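Local coordinates for protein molinate hydrolase (Gulosibacter molinativorax, PDB 4UB9) that hydrolyses the thiocarbamate herbicide molinate and is a zinc-binding member of the amidohydrolase family, at residues Leu93-Val98 / Leu368-Asp373; Leu299-Thr304 / Glu327-Thr332; Asn357-Ile362 / Val409-Asp414. One frame throughout, in Å; residues are numbered along the deposited sequence.

Contact 1: residues Leu93-Val98 / Leu368-Asp373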
# COMPACT_ATOMS: atom_id res chain seq x y z
N LEU A 93 -20.57 0.90 -39.55
CA LEU A 93 -19.80 1.77 -38.68
C LEU A 93 -18.44 1.14 -38.37
O LEU A 93 -18.26 -0.09 -38.40
CB LEU A 93 -20.56 2.13 -37.40
CG LEU A 93 -21.92 2.79 -37.66
CD1 LEU A 93 -22.64 3.09 -36.36
CD2 LEU A 93 -21.81 4.04 -38.48
N VAL A 94 -17.50 2.02 -38.03
CA VAL A 94 -16.08 1.64 -37.87
C VAL A 94 -15.47 2.31 -36.67
O VAL A 94 -15.54 3.54 -36.51
CB VAL A 94 -15.26 2.03 -39.12
CG1 VAL A 94 -13.81 1.59 -38.96
CG2 VAL A 94 -15.86 1.42 -40.38
N ASN A 95 -14.86 1.50 -35.83
CA ASN A 95 -14.23 2.01 -34.61
C ASN A 95 -12.73 1.88 -34.75
O ASN A 95 -12.20 0.77 -34.85
CB ASN A 95 -14.70 1.25 -33.36
CG ASN A 95 -14.38 1.97 -32.06
OD1 ASN A 95 -13.29 2.57 -31.90
ND2 ASN A 95 -15.32 1.92 -31.12
N GLY A 96 -12.04 3.01 -34.64
CA GLY A 96 -10.59 3.06 -34.84
C GLY A 96 -9.71 2.63 -33.67
O GLY A 96 -8.49 2.55 -33.81
N ASN A 97 -10.32 2.40 -32.52
CA ASN A 97 -9.58 1.97 -31.35
C ASN A 97 -10.44 1.35 -30.29
O ASN A 97 -11.07 2.04 -29.49
CB ASN A 97 -8.80 3.11 -30.73
CG ASN A 97 -7.96 2.65 -29.55
OD1 ASN A 97 -7.59 1.50 -29.44
ND2 ASN A 97 -7.64 3.57 -28.67
N VAL A 98 -10.41 0.03 -30.26
CA VAL A 98 -11.02 -0.74 -29.19
C VAL A 98 -10.04 -1.74 -28.57
O VAL A 98 -8.95 -1.97 -29.07
CB VAL A 98 -12.24 -1.57 -29.68
CG1 VAL A 98 -13.22 -0.67 -30.39
CG2 VAL A 98 -11.79 -2.71 -30.59
N LEU A 368 -9.76 13.80 -38.35
CA LEU A 368 -10.07 13.18 -37.07
C LEU A 368 -10.65 11.82 -37.26
O LEU A 368 -11.50 11.60 -38.11
CB LEU A 368 -11.07 14.06 -36.26
CG LEU A 368 -10.48 15.37 -35.75
CD1 LEU A 368 -11.55 16.38 -35.36
CD2 LEU A 368 -9.56 15.11 -34.56
N VAL A 369 -10.24 10.93 -36.39
CA VAL A 369 -10.70 9.55 -36.38
C VAL A 369 -11.36 9.14 -35.07
O VAL A 369 -10.91 9.48 -33.98
CB VAL A 369 -9.54 8.60 -36.62
CG1 VAL A 369 -9.92 7.15 -36.30
CG2 VAL A 369 -9.09 8.73 -38.06
N LEU A 370 -12.49 8.44 -35.19
CA LEU A 370 -13.19 7.96 -34.02
C LEU A 370 -12.43 6.78 -33.41
O LEU A 370 -12.12 5.79 -34.10
CB LEU A 370 -14.63 7.54 -34.35
CG LEU A 370 -15.53 7.08 -33.19
CD1 LEU A 370 -16.98 7.34 -33.54
CD2 LEU A 370 -15.36 5.60 -32.85
N GLY A 371 -12.23 6.86 -32.11
CA GLY A 371 -11.69 5.75 -31.31
C GLY A 371 -11.90 6.00 -29.85
O GLY A 371 -11.98 7.13 -29.42
N THR A 372 -12.01 4.92 -29.07
CA THR A 372 -12.49 5.05 -27.68
C THR A 372 -11.76 4.32 -26.55
O THR A 372 -12.02 4.59 -25.40
CB THR A 372 -13.93 4.51 -27.60
OG1 THR A 372 -13.94 3.15 -28.04
CG2 THR A 372 -14.87 5.36 -28.47
N ASP A 373 -10.91 3.37 -26.90
CA ASP A 373 -10.24 2.51 -25.93
C ASP A 373 -11.25 1.59 -25.30
O ASP A 373 -10.99 0.98 -24.28
CB ASP A 373 -9.48 3.32 -24.83
CG ASP A 373 -7.98 3.60 -25.16
OD1 ASP A 373 -7.34 2.83 -25.92
OD2 ASP A 373 -7.43 4.62 -24.65
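Gly96 N donates to Leu370 O over 2.8 Å, tilted somewhat from the carbonyl plane. At the next residue, Asn97 O is gripped twice: Thr372 N reaches it in the carbonyl plane, on a lone pair, at 3.1 Å, while Asp373 N, 2.9 Å from the same Asn97 O, comes from above that plane. The absence of a side chain at Gly96 matters, because a CB there would run into Leu370 O and a methyl of Val369; one on Gly371 would collide with Asn97 CB.

Both segments contain inner strands of the amidohydrolase TIM barrel, the first and the last of the cycle, followed by the turns that lead toward the metal centre. The chain turns a corner at Gly96, and beyond strand 368-370 it continues as a loop to Asp373, whose side chain lies about 5 Å from the bound zinc.

Among the side-chain bonds, Asn95 OD1 accepts from Asn97 N at 3.0 Å in an Asx turn that fixes the corner. With CG of Asn95 held anti to its own N (chi1 -164°), the amide also leans toward the other segment, OD1 facing Gly371 CA. With an alanine in place of Asn95, Asn97 N would probably lose its acceptor and the corner would be less firmly set. Asn97 ND2 donates to Asp373 OD1, although the position of that oxygen is less certain; amide and carboxylate planes stand 73° apart. Thr372 OG1 bonds mainly to Asp400.

The Leu370 side chain crosses that of Asn95 at about a right angle, its CD2 methyl 3.8 Å from Asn95 OD1, and the Leu370 side chain also touches His401, Trp404 and Met405 of helix 400-410.

Contact 2: residues Leu299-Thr304 / Glu327-Thr332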
# COMPACT_ATOMS: atom_id res chain seq x y z
N LEU A 299 -1.68 6.92 -37.95
CA LEU A 299 -2.71 7.27 -37.01
C LEU A 299 -2.10 7.50 -35.64
O LEU A 299 -1.41 6.65 -35.10
CB LEU A 299 -3.80 6.19 -36.96
CG LEU A 299 -4.96 6.53 -36.01
CD1 LEU A 299 -5.71 7.77 -36.46
CD2 LEU A 299 -5.91 5.35 -35.93
N MET A 300 -2.45 8.63 -35.06
CA MET A 300 -1.98 9.01 -33.74
C MET A 300 -3.08 8.86 -32.68
O MET A 300 -4.04 9.64 -32.61
CB MET A 300 -1.45 10.44 -33.82
CG MET A 300 -0.22 10.50 -34.70
SD MET A 300 0.41 12.15 -34.98
CE MET A 300 -0.93 12.78 -35.99
N ILE A 301 -2.91 7.87 -31.82
CA ILE A 301 -3.90 7.56 -30.78
C ILE A 301 -3.85 8.58 -29.64
O ILE A 301 -2.79 9.01 -29.19
CB ILE A 301 -3.72 6.16 -30.25
CG1 ILE A 301 -3.71 5.14 -31.38
CG2 ILE A 301 -4.82 5.80 -29.26
CD1 ILE A 301 -4.99 5.05 -32.18
N HIS A 302 -5.04 8.99 -29.23
CA HIS A 302 -5.28 10.05 -28.21
C HIS A 302 -4.32 11.22 -28.33
O HIS A 302 -3.60 11.57 -27.42
CB HIS A 302 -5.49 9.55 -26.78
CG HIS A 302 -4.46 8.59 -26.29
ND1 HIS A 302 -3.14 8.94 -26.09
CD2 HIS A 302 -4.58 7.31 -25.86
CE1 HIS A 302 -2.48 7.90 -25.63
NE2 HIS A 302 -3.32 6.90 -25.48
N ALA A 303 -4.35 11.79 -29.52
CA ALA A 303 -3.41 12.81 -29.91
C ALA A 303 -3.51 14.01 -29.01
O ALA A 303 -2.55 14.72 -28.80
CB ALA A 303 -3.68 13.21 -31.34
N THR A 304 -4.71 14.26 -28.52
CA THR A 304 -4.96 15.46 -27.70
C THR A 304 -4.65 15.27 -26.23
O THR A 304 -4.83 16.19 -25.43
CB THR A 304 -6.44 15.90 -27.81
OG1 THR A 304 -7.28 14.76 -27.65
CG2 THR A 304 -6.66 16.52 -29.15
N GLU A 327 -6.54 10.37 -33.89
CA GLU A 327 -7.69 9.93 -33.12
C GLU A 327 -7.67 10.65 -31.81
O GLU A 327 -6.62 10.96 -31.27
CB GLU A 327 -7.98 8.41 -33.02
CG GLU A 327 -7.38 7.61 -31.92
CD GLU A 327 -8.16 7.51 -30.61
OE1 GLU A 327 -8.87 6.51 -30.37
OE2 GLU A 327 -7.93 8.39 -29.79
N VAL A 328 -8.86 10.94 -31.32
CA VAL A 328 -9.03 11.65 -30.06
C VAL A 328 -10.12 10.97 -29.29
O VAL A 328 -10.91 10.23 -29.87
CB VAL A 328 -9.39 13.11 -30.22
CG1 VAL A 328 -8.33 13.81 -31.05
CG2 VAL A 328 -10.73 13.24 -30.89
N GLN A 329 -10.04 11.12 -27.97
CA GLN A 329 -10.92 10.36 -27.04
C GLN A 329 -11.50 11.33 -26.06
O GLN A 329 -10.87 11.67 -25.06
CB GLN A 329 -10.17 9.26 -26.31
CG GLN A 329 -9.79 8.15 -27.28
CD GLN A 329 -8.90 7.09 -26.68
OE1 GLN A 329 -8.83 6.92 -25.47
NE2 GLN A 329 -8.25 6.36 -27.54
N PRO A 330 -12.67 11.87 -26.41
CA PRO A 330 -13.28 12.87 -25.61
C PRO A 330 -14.29 12.29 -24.65
O PRO A 330 -14.67 11.13 -24.68
CB PRO A 330 -13.98 13.71 -26.64
CG PRO A 330 -14.52 12.66 -27.56
CD PRO A 330 -13.42 11.66 -27.66
N THR A 331 -14.78 13.20 -23.87
CA THR A 331 -15.68 12.93 -22.83
C THR A 331 -16.84 13.93 -23.00
O THR A 331 -16.63 15.07 -23.42
CB THR A 331 -14.87 13.13 -21.56
OG1 THR A 331 -15.38 12.28 -20.54
CG2 THR A 331 -14.82 14.53 -21.20
N THR A 332 -18.06 13.49 -22.78
CA THR A 332 -19.22 14.37 -22.90
C THR A 332 -19.23 15.36 -21.76
O THR A 332 -18.56 15.19 -20.74
CB THR A 332 -20.55 13.62 -22.86
OG1 THR A 332 -20.69 12.95 -21.60
CG2 THR A 332 -20.66 12.62 -23.96
O HOH W 1 -7.51 12.20 -27.18
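Glu327 folds back over Ile301 and His302, joining two neighbouring inner strands of the amidohydrolase TIM barrel, 299-301 and 326-328, at the ends that carry the metal site. Its CG lies between its own N and carbonyl carbon (chi1 90°), and a second bend at chi2 brings the carboxylate round to the backbone of the opposite segment. There OE2 of Glu327 accepts from His302 N at 3.0 Å, the donor standing well above the carboxylate plane. On the way, CG of Glu327 presses against the CD1 methyl of Ile301 at 3.5 Å, the two side chains crossing at a slant.

The same carboxylate is held from its own segment by Gln329. NE2 of Gln329 meets OE1 of Glu327 on the syn side at 2.9 Å, with a weak second bond to OE2, so His302 N and Gln329 NE2 together restrain the rotation of this buried carboxylate. The Gln329 amide also comes to the edge of the His302 ring, close to the ring plane, with the two planes 85° apart. His302 is a zinc ligand through NE2, with His282 on the same metal and ND1 weakly bonded to Thr283 O; the grip of Glu327 on His302 N therefore anchors the backbone behind a first-shell ligand.

Around these groups the main chains are tied by Glu327 N to Met300 O and by Ala303 N to Glu327 O, the latter nearly straight, with an angle of 173° at the hydrogen. Leu299 CD1 lies against Glu327 N, and Val328 lies with CG1 against both branches of Thr304. Thr304 OG1, whose other partner is Asp358, accepts from a water 2.6 Å away, which in turn receives Gln329 N at 2.9 Å.

Contact 3: residues Asn357-Ile362 / Val409-Asp414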
# COMPACT_ATOMS: atom_id res chain seq x y z
N ASN A 357 -8.11 21.25 -26.15
CA ASN A 357 -7.37 20.75 -27.32
C ASN A 357 -8.33 20.16 -28.32
O ASN A 357 -8.25 20.44 -29.50
CB ASN A 357 -6.39 19.64 -26.93
CG ASN A 357 -5.16 20.15 -26.18
OD1 ASN A 357 -4.77 21.32 -26.27
ND2 ASN A 357 -4.48 19.23 -25.51
N ASP A 358 -9.25 19.34 -27.82
CA ASP A 358 -10.26 18.71 -28.67
C ASP A 358 -11.02 19.79 -29.44
O ASP A 358 -11.26 19.67 -30.65
CB ASP A 358 -11.22 17.85 -27.85
CG ASP A 358 -10.62 16.51 -27.40
OD1 ASP A 358 -9.62 16.06 -28.01
OD2 ASP A 358 -11.17 15.90 -26.44
N VAL A 359 -11.42 20.84 -28.73
CA VAL A 359 -12.21 21.90 -29.32
C VAL A 359 -11.45 22.59 -30.45
O VAL A 359 -12.00 22.84 -31.52
CB VAL A 359 -12.60 22.96 -28.26
CG1 VAL A 359 -13.16 24.22 -28.94
CG2 VAL A 359 -13.63 22.42 -27.30
N ARG A 360 -10.20 22.94 -30.16
CA ARG A 360 -9.35 23.64 -31.13
C ARG A 360 -9.02 22.76 -32.33
O ARG A 360 -8.93 23.25 -33.46
CB ARG A 360 -8.10 24.15 -30.48
CG ARG A 360 -8.41 25.26 -29.48
CD ARG A 360 -7.18 25.63 -28.65
NE ARG A 360 -6.04 25.87 -29.53
CZ ARG A 360 -4.80 25.46 -29.33
NH1 ARG A 360 -4.44 24.74 -28.28
NH2 ARG A 360 -3.92 25.77 -30.24
N MET A 361 -8.90 21.46 -32.12
CA MET A 361 -8.65 20.58 -33.23
C MET A 361 -9.83 20.55 -34.19
O MET A 361 -9.69 20.49 -35.42
CB MET A 361 -8.33 19.19 -32.75
CG MET A 361 -7.08 19.14 -31.93
SD MET A 361 -5.58 18.80 -32.87
CE MET A 361 -5.81 17.03 -33.19
N ILE A 362 -11.01 20.47 -33.61
CA ILE A 362 -12.24 20.40 -34.38
C ILE A 362 -12.37 21.69 -35.17
O ILE A 362 -12.62 21.65 -36.36
CB ILE A 362 -13.45 20.24 -33.44
CG1 ILE A 362 -13.56 18.80 -32.94
CG2 ILE A 362 -14.77 20.62 -34.15
CD1 ILE A 362 -14.31 18.66 -31.62
N VAL A 409 -19.73 16.51 -31.27
CA VAL A 409 -20.72 17.46 -31.70
C VAL A 409 -20.97 18.49 -30.62
O VAL A 409 -21.03 19.66 -30.92
CB VAL A 409 -22.01 16.76 -32.10
CG1 VAL A 409 -23.13 17.78 -32.34
CG2 VAL A 409 -21.76 15.94 -33.35
N GLU A 410 -21.05 18.09 -29.35
CA GLU A 410 -21.12 19.09 -28.22
C GLU A 410 -19.98 20.11 -28.26
O GLU A 410 -20.11 21.22 -27.80
CB GLU A 410 -21.06 18.43 -26.83
CG GLU A 410 -22.27 17.61 -26.42
CD GLU A 410 -22.08 16.81 -25.12
OE1 GLU A 410 -20.99 16.87 -24.48
OE2 GLU A 410 -23.02 16.06 -24.78
N LYS A 411 -18.84 19.68 -28.74
CA LYS A 411 -17.70 20.58 -28.80
C LYS A 411 -17.62 21.35 -30.10
O LYS A 411 -16.62 21.98 -30.38
CB LYS A 411 -16.40 19.78 -28.65
CG LYS A 411 -16.24 19.15 -27.29
CD LYS A 411 -15.00 18.27 -27.28
CE LYS A 411 -15.21 17.01 -26.47
NZ LYS A 411 -15.27 17.32 -25.04
N GLY A 412 -18.64 21.22 -30.95
CA GLY A 412 -18.71 22.01 -32.20
C GLY A 412 -18.47 21.23 -33.47
O GLY A 412 -18.47 21.79 -34.54
N MET A 413 -18.29 19.93 -33.38
CA MET A 413 -18.06 19.20 -34.58
C MET A 413 -19.36 19.12 -35.36
O MET A 413 -20.43 18.99 -34.80
CB MET A 413 -17.54 17.79 -34.33
CG MET A 413 -16.81 17.18 -35.54
SD MET A 413 -16.16 15.52 -35.24
CE MET A 413 -14.98 15.36 -36.57
N ASP A 414 -19.22 19.21 -36.67
CA ASP A 414 -20.31 19.04 -37.56
C ASP A 414 -20.79 17.58 -37.53
O ASP A 414 -19.99 16.68 -37.74
CB ASP A 414 -19.88 19.44 -38.98
CG ASP A 414 -20.99 19.23 -40.00
OD1 ASP A 414 -22.02 19.94 -39.88
OD2 ASP A 414 -20.84 18.39 -40.94
O HOH W 2 -13.03 15.85 -23.82
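Ile362 reaches across from its helix with two methyls. CG2, set anti to the backbone N, rests on the chain of Gly412 and Met413, 3.6 Å from Met413 CA and 4.0 Å from Met413 CB; CD1 meets Lys411 CB at 3.8 Å, and the Ile362 and Lys411 side chains cross at about a right angle. One turn back along the helix, Val359 CG2 leans on the same CB of Lys411 at a looser distance.

The lysine then continues past Asp358. Its CD lies 3.8 Å from Asp358 CB, and bends at chi3 (-143°) and chi4 (-71°) leave the ammonium group alongside the carboxylate but short of it. The charges do not meet directly: Lys411 NZ and Asp358 OD2 are 4.6 Å apart, and a water joins them, accepting from NZ at 2.9 Å and donating to OD2 at 3.2 Å. Each has stronger partners outside the two segments. Lys411 NZ bonds to His355 ND1 and Thr331 O, whereas Asp358 OD1 bonds to Thr304 OG1.

Behind this shell, the shape of the second segment is fixed by a Schellman motif that ends helix 400-410. Gly412, with positive phi (108°), is its C-prime residue; a side chain there would jam against the preceding carbonyl oxygen. Gly412 N returns to Val409 O, and Met413 N bonds to Met408 O. The turn presents Lys411 and Met413 to the helix opposite, and Asp414 stands at the N-cap of helix 415-421, its side chain weakly bonded to Met416 N.

The contact thus fastens the helix preceding strand 368-370 to the end of helix 400-410, on the outer layer of the barrel. Met408 of that second helix touches both Ile362 and Met413, Asp358 and Lys411 both touch Pro330, and Met361 turns to Leu319 of helix 313-322 and Ser326 of strand 326-328.

Overall arrangement
Contacts 1 and 2 are wholly buried and lie in the barrel core, where strands 326-328 and 368-370 run side by side; contact 3 is partly exposed, in the helical layer outside. The chemistry follows. Contacts 1 and 2 rely on backbone bonds and buried amides and carboxylates close to the zinc, with Glu327 and Gln329 of one against Gly371 of the other. Contact 3 has no direct hydrogen bond between its segments and depends on aliphatic packing and a water-bridged charge pair. It is nevertheless linked inward, to contact 2 through Thr304 and to contact 1 through Leu368, which Ile362 and Met413 touch.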